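Side-chain contacts in 3-oxoacyl-[acyl-carrier-protein] synthase 2 (Rickettsia rickettsii, PDB 4JGA), which probably catalyses the condensation of malonyl-acyl carrier protein with a growing acyl chain, the elongation step of bacterial fatty acid synthesis: residues Lys38-Gly43 and Lys358-His363; Leu311-Thr316 and Ser428-Ser433; Leu378-Gln383 and Asp413-Asn418. All coordinates share one frame; numbering follows the deposited sequence. Where two conformers were deposited one is given.

The three contacts illustrate how a thiolase-type fold is closed by residues far apart in sequence. Contact 1 joins helix 33-41 to helix 358-361, linking the chain's N-terminal and C-terminal ketoacyl synthase ranges. It closes before contact 3 opens on the following helix, 368-382; their centres lie about 15 Å apart (nearest atoms about 5 Å). Contacts 2 and 3 have centres about 11 Å apart and meet through neighbouring antiparallel strands, 425-432 and 414-421, of the large mixed sheet. Contact 3 is nested in the loop closed by contact 2, whereas contacts 1 and 2, centres about 25 Å apart, interleave along the chain. Of the three, contact 3 alone supplies potassium ligands.

Contact 1. Residues Lys38-Gly43 and Lys358-His363; sequences KNIVDG and KSSIGH
Helix 33-41 and the short helix 358-361 come nearest at Ile-40 and Ser-360, whose CA atoms lie 6.8 Å apart, in a buried helix-to-helix contact joining the N-terminal and C-terminal parts of the ketoacyl synthase chain. Across the gap the touching is done by one methyl group, Ile-40 CD1. Both torsions of Ile-40 lie near -70° (chi1 -73°, chi2 -68°), which bends the chain at CG1 and carries CD1 to the partner helix although the CB bond does not aim there. In the serine conformer described, CD1 rests 3.5 Å from Ser-360 OG; it also reaches the apolar branch of the next residue, 4.1 Å from Ile-361 CG2. The serine hydroxyl makes no hydrogen bond across this contact; in that same conformer its polar partner is the carbonyl oxygen of Val-44, just beyond the first segment. Both helices stop close by: Gly-43 ends the first in a Schellman motif, its N bonded 3.1 Å from Ile-40 O, while Gly-362, also with positive phi, follows the second. A backbone bond between Ser-360 and Gly-46 continues the join past the first helix. Helix 368-382 touches both segments, with Phe-375 against Ile-40 and Val-371 against Ile-361.

Contact 2. Residues Leu311-Thr316 and Ser428-Ser433; sequences LDATIT and SLVIKS
Ile-315 and Val-430 meet tip to tip because of their torsions: CG1 of Ile-315 lies between its backbone N and carbonyl carbon (chi1 67°) with CD1 extended beyond it, and CG1 of Val-430 stands opposite its own N (chi1 175°). The two methyl carbons, Ile-315 CD1 and Val-430 CG1, are 4.1 Å apart. The same valine branch also receives the methyl of the alanine two residues before the isoleucine, with Ala-313 CB at 4.4 Å from Val-430 CG1. A single strand side chain is thus touched by two side chains of the turn. That turn is a Schellman motif closing helix 300-312: Thr-314 adopts positive phi, and its N bonds back to Leu-311 O at 3.0 Å. In the layered fold of the thiolase clan, the helix here lies against the mixed sheet, and Val-430 on strand 425-432 supplies the sheet side. Thr-314 OG1 donates to Ala-313 O at 2.6 Å from well off the C=O direction (98° at the oxygen), tilted out of the carbonyl plane. Ile-281 of the adjoining strand 278-287 touches both Ala-313 and Val-430. On the other flank, Tyr-414 of strand 414-421 packs on Ile-315 and Leu-416 on Val-430.

Contact 3. Residues Leu378-Gln383 and Asp413-Asn418; sequences LAIRDQ and DYVLSN. With K (potassium ion), chain C.
Ile-380 and Val-415 form the close-packed part of this helix-on-sheet contact, in which helix 368-382 lies over strand 414-421 of the layered thiolase-type fold. The two side chains pass alongside one another, running opposite ways. The valine presents CG2, which sits 3.8 Å from Ile-380 CG1 and 4.0 Å from Ile-380 CD1, so one methyl lies alongside the isoleucine's longer branch. That branch is stretched out from CB (chi2 164°), and its CD1 reaches on to the residue just before the strand, 4.3 Å from Asp-413 O. Both residues of the apolar pair are buried, and Ile-431 of the adjacent strand 425-432 also touches Ile-380.

Toward the partly exposed end of the helix, direct packing gives way to water. Gln-383 and Asp-413 are bridged by one water molecule, which donates to Gln-383 OE1 at 2.8 Å and to Asp-413 OD1. The amide is held from its other end: Gln-383 NE2 donates to Ile-380 O at 2.7 Å, on a lone pair in the carbonyl plane, with that oxygen also lying in the amide plane. NE2 has a second acceptor in Ile-412 O. These bonds should fix the rotation of the amide and keep OE1 turned to the water.

Further along, the strand enters the potassium site with one side-chain and one backbone oxygen; the site is completed by Asn-324, Ala-325 and Glu-372, the last from helix 368-382 itself. Helix and strand therefore share the ion as well as the apolar contact. With chi1 at -177°, the Ser-417 side chain is turned to the ion and its OG binds the potassium at 2.9 Å, while Asn-418 O binds it at 2.7 Å.

Contact 1. Residues Lys38-Gly43 and Lys358-His363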
ATOM      1  N   LYS A  38     -10.160   2.009  28.527  1.00 16.31           N
ATOM      2  CA  LYS A  38     -10.124   1.895  29.993  1.00 17.40           C
ATOM      3  C   LYS A  38      -8.769   1.342  30.449  1.00 17.40           C
ATOM      4  O   LYS A  38      -8.159   1.872  31.380  1.00 17.92           O
ATOM      5  CB  LYS A  38     -11.283   1.047  30.573  1.00 18.51           C
ATOM      6  N   ASN A  39      -8.298   0.274  29.809  1.00 16.92           N
ATOM      7  CA  ASN A  39      -7.016  -0.323  30.211  1.00 17.12           C
ATOM      8  C   ASN A  39      -5.800   0.555  29.973  1.00 16.57           C
ATOM      9  O   ASN A  39      -4.891   0.607  30.822  1.00 16.77           O
ATOM     10  CB  ASN A  39      -6.826  -1.699  29.579  1.00 16.96           C
ATOM     11  CG  ASN A  39      -7.671  -2.746  30.273  1.00 18.16           C
ATOM     12  OD1 ASN A  39      -7.963  -2.626  31.456  1.00 19.19           O
ATOM     13  ND2 ASN A  39      -8.070  -3.751  29.549  1.00 18.14           N
ATOM     14  N   ILE A  40      -5.801   1.278  28.849  1.00 15.84           N
ATOM     15  CA  ILE A  40      -4.749   2.254  28.581  1.00 15.58           C
ATOM     16  C   ILE A  40      -4.685   3.296  29.686  1.00 16.55           C
ATOM     17  O   ILE A  40      -3.630   3.527  30.312  1.00 16.75           O
ATOM     18  CB  ILE A  40      -4.964   2.963  27.236  1.00 14.74           C
ATOM     19  CG1 ILE A  40      -4.656   2.013  26.062  1.00 14.04           C
ATOM     20  CG2 ILE A  40      -4.148   4.247  27.152  1.00 14.64           C
ATOM     21  CD1 ILE A  40      -3.199   1.606  25.906  1.00 13.76           C
ATOM     22  N   VAL A  41      -5.822   3.919  29.946  1.00 17.22           N
ATOM     23  CA  VAL A  41      -5.883   4.978  30.962  1.00 18.24           C
ATOM     24  C   VAL A  41      -5.493   4.444  32.339  1.00 19.66           C
ATOM     25  O   VAL A  41      -4.853   5.155  33.138  1.00 20.54           O
ATOM     26  CB  VAL A  41      -7.280   5.636  30.921  1.00 18.54           C
ATOM     27  CG1 VAL A  41      -7.582   6.431  32.161  1.00 19.92           C
ATOM     28  CG2 VAL A  41      -7.379   6.528  29.678  1.00 17.83           C
ATOM     29  N   ASP A  42      -5.908   3.210  32.645  1.00 20.13           N
ATOM     30  CA  ASP A  42      -5.662   2.631  33.961  1.00 21.44           C
ATOM     31  C   ASP A  42      -4.233   2.125  34.123  1.00 21.06           C
ATOM     32  O   ASP A  42      -3.891   1.665  35.182  1.00 21.73           O
ATOM     33  CB  ASP A  42      -6.641   1.488  34.252  1.00 22.36           C
ATOM     34  CG  ASP A  42      -8.066   1.968  34.458  1.00 23.13           C
ATOM     35  OD1 ASP A  42      -8.270   3.173  34.690  1.00 23.62           O
ATOM     36  OD2 ASP A  42      -8.978   1.112  34.438  1.00 23.82           O
ATOM     37  N   GLY A  43      -3.410   2.217  33.094  1.00 19.75           N
ATOM     38  CA  GLY A  43      -2.031   1.832  33.226  1.00 19.74           C
ATOM     39  C   GLY A  43      -1.810   0.332  33.116  1.00 19.67           C
ATOM     40  O   GLY A  43      -0.815  -0.167  33.598  1.00 19.87           O
ATOM     41  N   LYS A 358       2.751   2.904  23.302  1.00 10.81           N
ATOM     42  CA  LYS A 358       3.456   1.655  23.011  1.00 10.78           C
ATOM     43  C   LYS A 358       4.055   1.096  24.308  1.00 11.45           C
ATOM     44  O   LYS A 358       4.406  -0.063  24.371  1.00 11.54           O
ATOM     45  CB  LYS A 358       4.556   1.866  21.990  1.00 10.54           C
ATOM     46  CG  LYS A 358       4.078   2.286  20.602  1.00  9.92           C
ATOM     47  CD  LYS A 358       5.204   2.152  19.582  1.00  9.79           C
ATOM     48  CE  LYS A 358       4.767   2.391  18.148  1.00  9.27           C
ATOM     49  NZ  LYS A 358       4.208   3.742  17.970  1.00  9.10           N
ATOM     50  N   SER A 359       4.195   1.966  25.322  1.00 11.93           N
ATOM     51  CA  SER A 359       4.566   1.550  26.675  1.00 12.78           C
ATOM     52  C   SER A 359       3.594   0.505  27.243  1.00 13.13           C
ATOM     53  O   SER A 359       3.975  -0.279  28.124  1.00 13.85           O
ATOM     54  CB  SER A 359       4.642   2.768  27.619  1.00 13.28           C
ATOM     55  OG  SER A 359       3.369   3.288  27.930  1.00 13.16           O
ATOM     56  N   SER A 360       2.355   0.497  26.739  1.00 12.68           N
ATOM     57  CA  SER A 360       1.347  -0.452  27.203  0.60 13.03           C
ATOM     58  C   SER A 360       1.107  -1.613  26.248  1.00 12.74           C
ATOM     59  O   SER A 360       1.028  -2.765  26.687  1.00 13.28           O
ATOM     60  CB  SER A 360       0.023   0.225  27.476  0.60 12.96           C
ATOM     61  OG  SER A 360      -1.008  -0.728  27.396  0.60 12.90           O
ATOM     62  N   ILE A 361       0.975  -1.340  24.960  1.00 12.09           N
ATOM     63  CA  ILE A 361       0.590  -2.397  23.999  1.00 11.84           C
ATOM     64  C   ILE A 361       1.672  -2.830  23.044  1.00 11.70           C
ATOM     65  O   ILE A 361       1.444  -3.704  22.202  1.00 11.49           O
ATOM     66  CB  ILE A 361      -0.655  -2.001  23.175  1.00 11.25           C
ATOM     67  CG1 ILE A 361      -0.438  -0.733  22.341  1.00 10.60           C
ATOM     68  CG2 ILE A 361      -1.855  -1.819  24.094  1.00 11.64           C
ATOM     69  CD1 ILE A 361      -1.570  -0.436  21.373  1.00 10.09           C
ATOM     70  N   GLY A 362       2.838  -2.220  23.148  1.00 11.89           N
ATOM     71  CA  GLY A 362       3.908  -2.535  22.234  1.00 11.97           C
ATOM     72  C   GLY A 362       3.699  -1.824  20.911  1.00 11.45           C
ATOM     73  O   GLY A 362       2.903  -0.854  20.786  1.00 11.26           O
ATOM     74  N   HIS A 363       4.439  -2.293  19.925  1.00 11.47           N
ATOM     75  CA  HIS A 363       4.504  -1.646  18.627  1.00 10.91           C
ATOM     76  C   HIS A 363       3.724  -2.491  17.606  1.00 10.42           C
ATOM     77  O   HIS A 363       4.188  -3.525  17.158  1.00 10.54           O
ATOM     78  CB  HIS A 363       5.974  -1.508  18.246  1.00 11.15           C
ATOM     79  CG  HIS A 363       6.211  -0.684  17.029  1.00 10.73           C
ATOM     80  ND1 HIS A 363       5.192  -0.264  16.200  1.00 10.37           N
ATOM     81  CD2 HIS A 363       7.363  -0.242  16.470  1.00 10.74           C
ATOM     82  CE1 HIS A 363       5.705   0.441  15.202  1.00 10.03           C
ATOM     83  NE2 HIS A 363       7.023   0.461  15.343  1.00 10.35           N
TER

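Contact 2. Residues Leu311-Thr316 and Ser428-Ser433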
ATOM      1  N   LEU A 311       1.450  23.357   9.982  1.00 12.71           N
ATOM      2  CA  LEU A 311       1.246  24.322   8.915  1.00 13.38           C
ATOM      3  C   LEU A 311      -0.003  23.984   8.087  1.00 13.19           C
ATOM      4  O   LEU A 311      -0.794  24.860   7.747  1.00 13.58           O
ATOM      5  CB  LEU A 311       2.496  24.434   8.016  1.00 13.49           C
ATOM      6  CG  LEU A 311       3.723  25.091   8.670  1.00 14.07           C
ATOM      7  CD1 LEU A 311       4.931  24.979   7.742  1.00 14.17           C
ATOM      8  CD2 LEU A 311       3.493  26.574   9.030  1.00 15.05           C
ATOM      9  N   ASP A 312      -0.157  22.719   7.766  1.00 12.74           N
ATOM     10  CA  ASP A 312      -1.306  22.214   7.008  1.00 12.89           C
ATOM     11  C   ASP A 312      -2.601  22.543   7.801  1.00 13.35           C
ATOM     12  O   ASP A 312      -3.584  22.985   7.220  1.00 13.42           O
ATOM     13  CB  ASP A 312      -1.137  20.694   6.778  1.00 12.18           C
ATOM     14  CG  ASP A 312      -2.241  20.076   5.913  1.00 12.34           C
ATOM     15  OD1 ASP A 312      -2.626  20.713   4.946  1.00 12.91           O
ATOM     16  OD2 ASP A 312      -2.731  18.956   6.209  1.00 12.09           O
ATOM     17  N   ALA A 313      -2.548  22.396   9.128  1.00 13.64           N
ATOM     18  CA  ALA A 313      -3.670  22.743  10.033  1.00 14.15           C
ATOM     19  C   ALA A 313      -3.902  24.238  10.273  1.00 15.37           C
ATOM     20  O   ALA A 313      -4.911  24.626  10.901  1.00 15.57           O
ATOM     21  CB  ALA A 313      -3.450  22.072  11.359  1.00 13.83           C
ATOM     22  N   THR A 314      -2.981  25.072   9.775  1.00 15.97           N
ATOM     23  CA  THR A 314      -2.922  26.486  10.068  1.00 17.30           C
ATOM     24  C   THR A 314      -2.999  26.754  11.587  1.00 17.46           C
ATOM     25  O   THR A 314      -3.683  27.648  12.037  1.00 18.06           O
ATOM     26  CB  THR A 314      -3.962  27.287   9.251  1.00 18.69           C
ATOM     27  OG1 THR A 314      -5.277  26.907   9.649  1.00 20.27           O
ATOM     28  CG2 THR A 314      -3.869  26.948   7.786  1.00 18.50           C
ATOM     29  N   ILE A 315      -2.247  25.978  12.364  1.00 16.92           N
ATOM     30  CA  ILE A 315      -2.041  26.285  13.772  1.00 17.27           C
ATOM     31  C   ILE A 315      -0.560  26.521  14.070  1.00 17.27           C
ATOM     32  O   ILE A 315       0.323  26.220  13.239  1.00 16.66           O
ATOM     33  CB  ILE A 315      -2.558  25.158  14.684  1.00 16.84           C
ATOM     34  CG1 ILE A 315      -1.725  23.878  14.518  1.00 16.05           C
ATOM     35  CG2 ILE A 315      -4.017  24.870  14.398  1.00 16.80           C
ATOM     36  CD1 ILE A 315      -2.025  22.852  15.590  1.00 15.96           C
ATOM     37  N   THR A 316      -0.302  27.025  15.277  1.00 17.65           N
ATOM     38  CA  THR A 316       1.056  27.297  15.748  1.00 17.80           C
ATOM     39  C   THR A 316       1.387  26.290  16.856  1.00 17.37           C
ATOM     40  O   THR A 316       0.489  25.661  17.411  1.00 17.33           O
ATOM     41  CB  THR A 316       1.178  28.739  16.240  1.00 18.96           C
ATOM     42  OG1 THR A 316       0.126  29.006  17.161  1.00 19.46           O
ATOM     43  CG2 THR A 316       1.068  29.750  15.063  1.00 19.35           C
ATOM     44  N   SER A 428       2.654  12.515  10.381  1.00  9.39           N
ATOM     45  CA  SER A 428       2.090  13.188  11.562  1.00  9.79           C
ATOM     46  C   SER A 428       0.680  13.665  11.250  1.00  9.84           C
ATOM     47  O   SER A 428       0.407  14.171  10.137  1.00 10.10           O
ATOM     48  CB  SER A 428       2.943  14.380  11.986  1.00 10.73           C
ATOM     49  OG  SER A 428       4.193  13.927  12.466  1.00 11.33           O
ATOM     50  N   LEU A 429      -0.201  13.489  12.224  1.00  9.63           N
ATOM     51  CA  LEU A 429      -1.581  13.883  12.106  1.00 10.03           C
ATOM     52  C   LEU A 429      -1.954  14.836  13.256  1.00 10.67           C
ATOM     53  O   LEU A 429      -1.535  14.627  14.395  1.00 10.57           O
ATOM     54  CB  LEU A 429      -2.469  12.645  12.144  1.00  9.59           C
ATOM     55  CG  LEU A 429      -2.375  11.751  10.894  1.00  9.27           C
ATOM     56  CD1 LEU A 429      -2.966  10.353  11.175  1.00  9.16           C
ATOM     57  CD2 LEU A 429      -3.035  12.428   9.700  1.00  9.73           C
ATOM     58  N   VAL A 430      -2.718  15.873  12.932  1.00 11.60           N
ATOM     59  CA  VAL A 430      -3.258  16.791  13.922  1.00 12.45           C
ATOM     60  C   VAL A 430      -4.795  16.706  13.935  1.00 13.31           C
ATOM     61  O   VAL A 430      -5.467  16.814  12.896  1.00 13.61           O
ATOM     62  CB  VAL A 430      -2.840  18.254  13.676  1.00 13.40           C
ATOM     63  CG1 VAL A 430      -3.524  19.196  14.676  1.00 14.34           C
ATOM     64  CG2 VAL A 430      -1.341  18.391  13.758  1.00 13.32           C
ATOM     65  N   ILE A 431      -5.333  16.574  15.143  1.00 13.84           N
ATOM     66  CA  ILE A 431      -6.750  16.486  15.369  1.00 15.28           C
ATOM     67  C   ILE A 431      -7.135  17.589  16.323  1.00 16.04           C
ATOM     68  O   ILE A 431      -6.392  17.903  17.254  1.00 15.31           O
ATOM     69  CB  ILE A 431      -7.104  15.181  16.087  1.00 15.83           C
ATOM     70  CG1 ILE A 431      -6.731  13.997  15.226  1.00 16.17           C
ATOM     71  CG2 ILE A 431      -8.601  15.114  16.356  1.00 17.26           C
ATOM     72  CD1 ILE A 431      -6.832  12.693  16.045  1.00 16.99           C
ATOM     73  N   LYS A 432      -8.317  18.145  16.133  1.00 17.25           N
ATOM     74  CA  LYS A 432      -8.805  19.105  17.076  1.00 18.59           C
ATOM     75  C   LYS A 432     -10.207  18.764  17.540  1.00 19.26           C
ATOM     76  O   LYS A 432     -10.979  18.162  16.839  1.00 19.14           O
ATOM     77  CB  LYS A 432      -8.685  20.529  16.514  1.00 20.22           C
ATOM     78  CG  LYS A 432      -9.894  21.011  15.784  1.00 22.15           C
ATOM     79  CD  LYS A 432      -9.806  22.464  15.424  1.00 24.28           C
ATOM     80  CE  LYS A 432     -11.020  22.829  14.595  1.00 26.61           C
ATOM     81  NZ  LYS A 432     -11.241  24.291  14.455  1.00 29.20           N
ATOM     82  N   SER A 433     -10.521  19.179  18.744  1.00 20.28           N
ATOM     83  CA  SER A 433     -11.869  19.114  19.241  1.00 21.97           C
ATOM     84  C   SER A 433     -12.781  19.937  18.347  1.00 24.68           C
ATOM     85  O   SER A 433     -12.426  21.040  17.915  1.00 25.00           O
ATOM     86  CB  SER A 433     -11.934  19.670  20.661  1.00 22.16           C
ATOM     87  OG  SER A 433     -13.232  20.084  20.928  1.00 23.76           O
TER

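Contact 3. Residues Leu378-Gln383 and Asp413-Asn418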
ATOM      1  N   LEU A 378      -9.639   9.917  21.680  1.00 11.64           N
ATOM      2  CA  LEU A 378     -10.213   9.628  22.993  1.00 12.24           C
ATOM      3  C   LEU A 378      -9.619  10.527  24.081  1.00 12.50           C
ATOM      4  O   LEU A 378     -10.291  10.855  25.024  1.00 12.95           O
ATOM      5  CB  LEU A 378     -10.051   8.129  23.345  1.00 12.20           C
ATOM      6  CG  LEU A 378     -10.860   7.202  22.435  1.00 11.97           C
ATOM      7  CD1 LEU A 378     -10.379   5.762  22.509  1.00 11.85           C
ATOM      8  CD2 LEU A 378     -12.309   7.256  22.793  1.00 12.57           C
ATOM      9  N   ALA A 379      -8.346  10.901  23.951  1.00 12.24           N
ATOM     10  CA  ALA A 379      -7.753  11.852  24.896  1.00 12.78           C
ATOM     11  C   ALA A 379      -8.519  13.180  24.884  1.00 13.24           C
ATOM     12  O   ALA A 379      -8.685  13.832  25.919  1.00 13.83           O
ATOM     13  CB  ALA A 379      -6.281  12.094  24.589  1.00 12.48           C
ATOM     14  N   ILE A 380      -8.977  13.570  23.698  1.00 12.95           N
ATOM     15  CA  ILE A 380      -9.815  14.758  23.562  1.00 13.45           C
ATOM     16  C   ILE A 380     -11.179  14.493  24.185  1.00 14.07           C
ATOM     17  O   ILE A 380     -11.680  15.316  24.943  1.00 14.63           O
ATOM     18  CB  ILE A 380     -10.026  15.157  22.094  1.00 13.04           C
ATOM     19  CG1 ILE A 380      -8.758  15.793  21.545  1.00 12.84           C
ATOM     20  CG2 ILE A 380     -11.183  16.134  21.941  1.00 13.67           C
ATOM     21  CD1 ILE A 380      -8.714  15.867  20.023  1.00 12.28           C
ATOM     22  N   ARG A 381     -11.787  13.352  23.845  1.00 13.86           N
ATOM     23  CA  ARG A 381     -13.120  13.034  24.409  1.00 14.62           C
ATOM     24  C   ARG A 381     -13.111  13.057  25.945  1.00 15.24           C
ATOM     25  O   ARG A 381     -14.026  13.621  26.552  1.00 16.16           O
ATOM     26  CB  ARG A 381     -13.651  11.691  23.930  1.00 14.38           C
ATOM     27  CG  ARG A 381     -15.126  11.499  24.286  1.00 15.29           C
ATOM     28  CD  ARG A 381     -15.610  10.064  24.120  1.00 15.19           C
ATOM     29  NE  ARG A 381     -14.980   9.200  25.101  1.00 15.28           N
ATOM     30  CZ  ARG A 381     -15.014   7.872  25.076  1.00 15.16           C
ATOM     31  NH1 ARG A 381     -15.684   7.221  24.140  1.00 14.99           N
ATOM     32  NH2 ARG A 381     -14.371   7.191  26.011  1.00 15.33           N
ATOM     33  N   ASP A 382     -12.076  12.472  26.557  1.00 14.87           N
ATOM     34  CA  ASP A 382     -12.052  12.283  27.994  1.00 15.58           C
ATOM     35  C   ASP A 382     -11.099  13.233  28.717  1.00 15.92           C
ATOM     36  O   ASP A 382     -10.951  13.140  29.925  1.00 16.41           O
ATOM     37  CB  ASP A 382     -11.734  10.828  28.351  1.00 15.35           C
ATOM     38  CG  ASP A 382     -12.824   9.862  27.887  1.00 15.32           C
ATOM     39  OD1 ASP A 382     -13.936  10.321  27.518  1.00 15.51           O
ATOM     40  OD2 ASP A 382     -12.554   8.643  27.836  1.00 15.10           O
ATOM     41  N   GLN A 383     -10.485  14.169  27.981  1.00 15.57           N
ATOM     42  CA  GLN A 383      -9.615  15.179  28.600  1.00 15.97           C
ATOM     43  C   GLN A 383      -8.621  14.498  29.530  1.00 16.10           C
ATOM     44  O   GLN A 383      -8.462  14.822  30.709  1.00 16.82           O
ATOM     45  CB  GLN A 383     -10.441  16.235  29.329  1.00 17.04           C
ATOM     46  CG  GLN A 383     -11.375  17.012  28.412  1.00 17.03           C
ATOM     47  CD  GLN A 383     -10.616  17.886  27.422  1.00 16.62           C
ATOM     48  OE1 GLN A 383     -10.039  18.906  27.797  1.00 17.15           O
ATOM     49  NE2 GLN A 383     -10.594  17.474  26.162  1.00 15.72           N
ATOM     50  N   ASP A 413      -7.454  20.089  23.510  1.00 17.73           N
ATOM     51  CA  ASP A 413      -8.236  20.539  22.372  1.00 18.25           C
ATOM     52  C   ASP A 413      -7.520  20.242  21.056  1.00 17.39           C
ATOM     53  O   ASP A 413      -8.162  20.143  20.033  1.00 17.71           O
ATOM     54  CB  ASP A 413      -8.502  22.030  22.476  1.00 19.93           C
ATOM     55  CG  ASP A 413      -9.528  22.372  23.571  1.00 21.15           C
ATOM     56  OD1 ASP A 413     -10.357  21.527  23.947  1.00 21.10           O
ATOM     57  OD2 ASP A 413      -9.475  23.487  24.070  1.00 22.46           O
ATOM     58  N   TYR A 414      -6.207  20.184  21.067  1.00 16.64           N
ATOM     59  CA  TYR A 414      -5.468  19.851  19.881  1.00 15.86           C
ATOM     60  C   TYR A 414      -4.464  18.774  20.220  1.00 14.92           C
ATOM     61  O   TYR A 414      -3.725  18.888  21.213  1.00 14.97           O
ATOM     62  CB  TYR A 414      -4.705  21.056  19.347  1.00 16.69           C
ATOM     63  CG  TYR A 414      -5.548  22.173  18.803  1.00 18.03           C
ATOM     64  CD1 TYR A 414      -6.100  23.150  19.641  1.00 19.38           C
ATOM     65  CD2 TYR A 414      -5.764  22.285  17.441  1.00 18.24           C
ATOM     66  CE1 TYR A 414      -6.850  24.206  19.118  1.00 21.03           C
ATOM     67  CE2 TYR A 414      -6.523  23.319  16.920  1.00 19.83           C
ATOM     68  CZ  TYR A 414      -7.052  24.260  17.751  1.00 21.26           C
ATOM     69  OH  TYR A 414      -7.788  25.253  17.186  1.00 23.38           O
ATOM     70  N   VAL A 415      -4.400  17.761  19.365  1.00 14.03           N
ATOM     71  CA  VAL A 415      -3.481  16.648  19.546  1.00 13.27           C
ATOM     72  C   VAL A 415      -2.678  16.378  18.279  1.00 12.69           C
ATOM     73  O   VAL A 415      -3.218  16.435  17.174  1.00 12.64           O
ATOM     74  CB  VAL A 415      -4.230  15.375  19.915  1.00 13.01           C
ATOM     75  CG1 VAL A 415      -3.262  14.187  19.988  1.00 12.50           C
ATOM     76  CG2 VAL A 415      -4.945  15.565  21.242  1.00 13.76           C
ATOM     77  N   LEU A 416      -1.386  16.113  18.463  1.00 12.56           N
ATOM     78  CA  LEU A 416      -0.480  15.699  17.408  1.00 12.13           C
ATOM     79  C   LEU A 416      -0.107  14.222  17.657  1.00 11.61           C
ATOM     80  O   LEU A 416       0.238  13.842  18.785  1.00 11.85           O
ATOM     81  CB  LEU A 416       0.804  16.556  17.425  1.00 13.01           C
ATOM     82  CG  LEU A 416       1.967  16.135  16.526  1.00 12.93           C
ATOM     83  CD1 LEU A 416       1.637  16.387  15.071  1.00 12.71           C
ATOM     84  CD2 LEU A 416       3.233  16.885  16.870  1.00 14.20           C
ATOM     85  N   SER A 417      -0.143  13.412  16.603  1.00 10.83           N
ATOM     86  CA  SER A 417       0.264  12.015  16.701  1.00 10.55           C
ATOM     87  C   SER A 417       1.260  11.677  15.582  1.00 10.33           C
ATOM     88  O   SER A 417       1.007  11.928  14.421  1.00  9.83           O
ATOM     89  CB  SER A 417      -0.969  11.089  16.606  1.00 10.33           C
ATOM     90  OG  SER A 417      -0.605   9.725  16.759  1.00 10.24           O
ATOM     91  N   ASN A 418       2.395  11.106  15.978  1.00 10.84           N
ATOM     92  CA  ASN A 418       3.474  10.753  15.094  1.00 10.90           C
ATOM     93  C   ASN A 418       3.586   9.251  14.809  1.00 11.12           C
ATOM     94  O   ASN A 418       3.353   8.430  15.691  1.00 11.10           O
ATOM     95  CB  ASN A 418       4.801  11.194  15.719  1.00 11.75           C
ATOM     96  CG  ASN A 418       4.933  12.691  15.878  1.00 12.19           C
ATOM     97  OD1 ASN A 418       4.301  13.485  15.181  1.00 11.88           O
ATOM     98  ND2 ASN A 418       5.756  13.086  16.820  1.00 13.43           N
TER
HETATM   99  K     K C 501       1.648   8.145  17.719  1.00  9.08           K
HETATM  100  O   HOH W   1     -10.938  21.400  26.759  1.00 21.03           O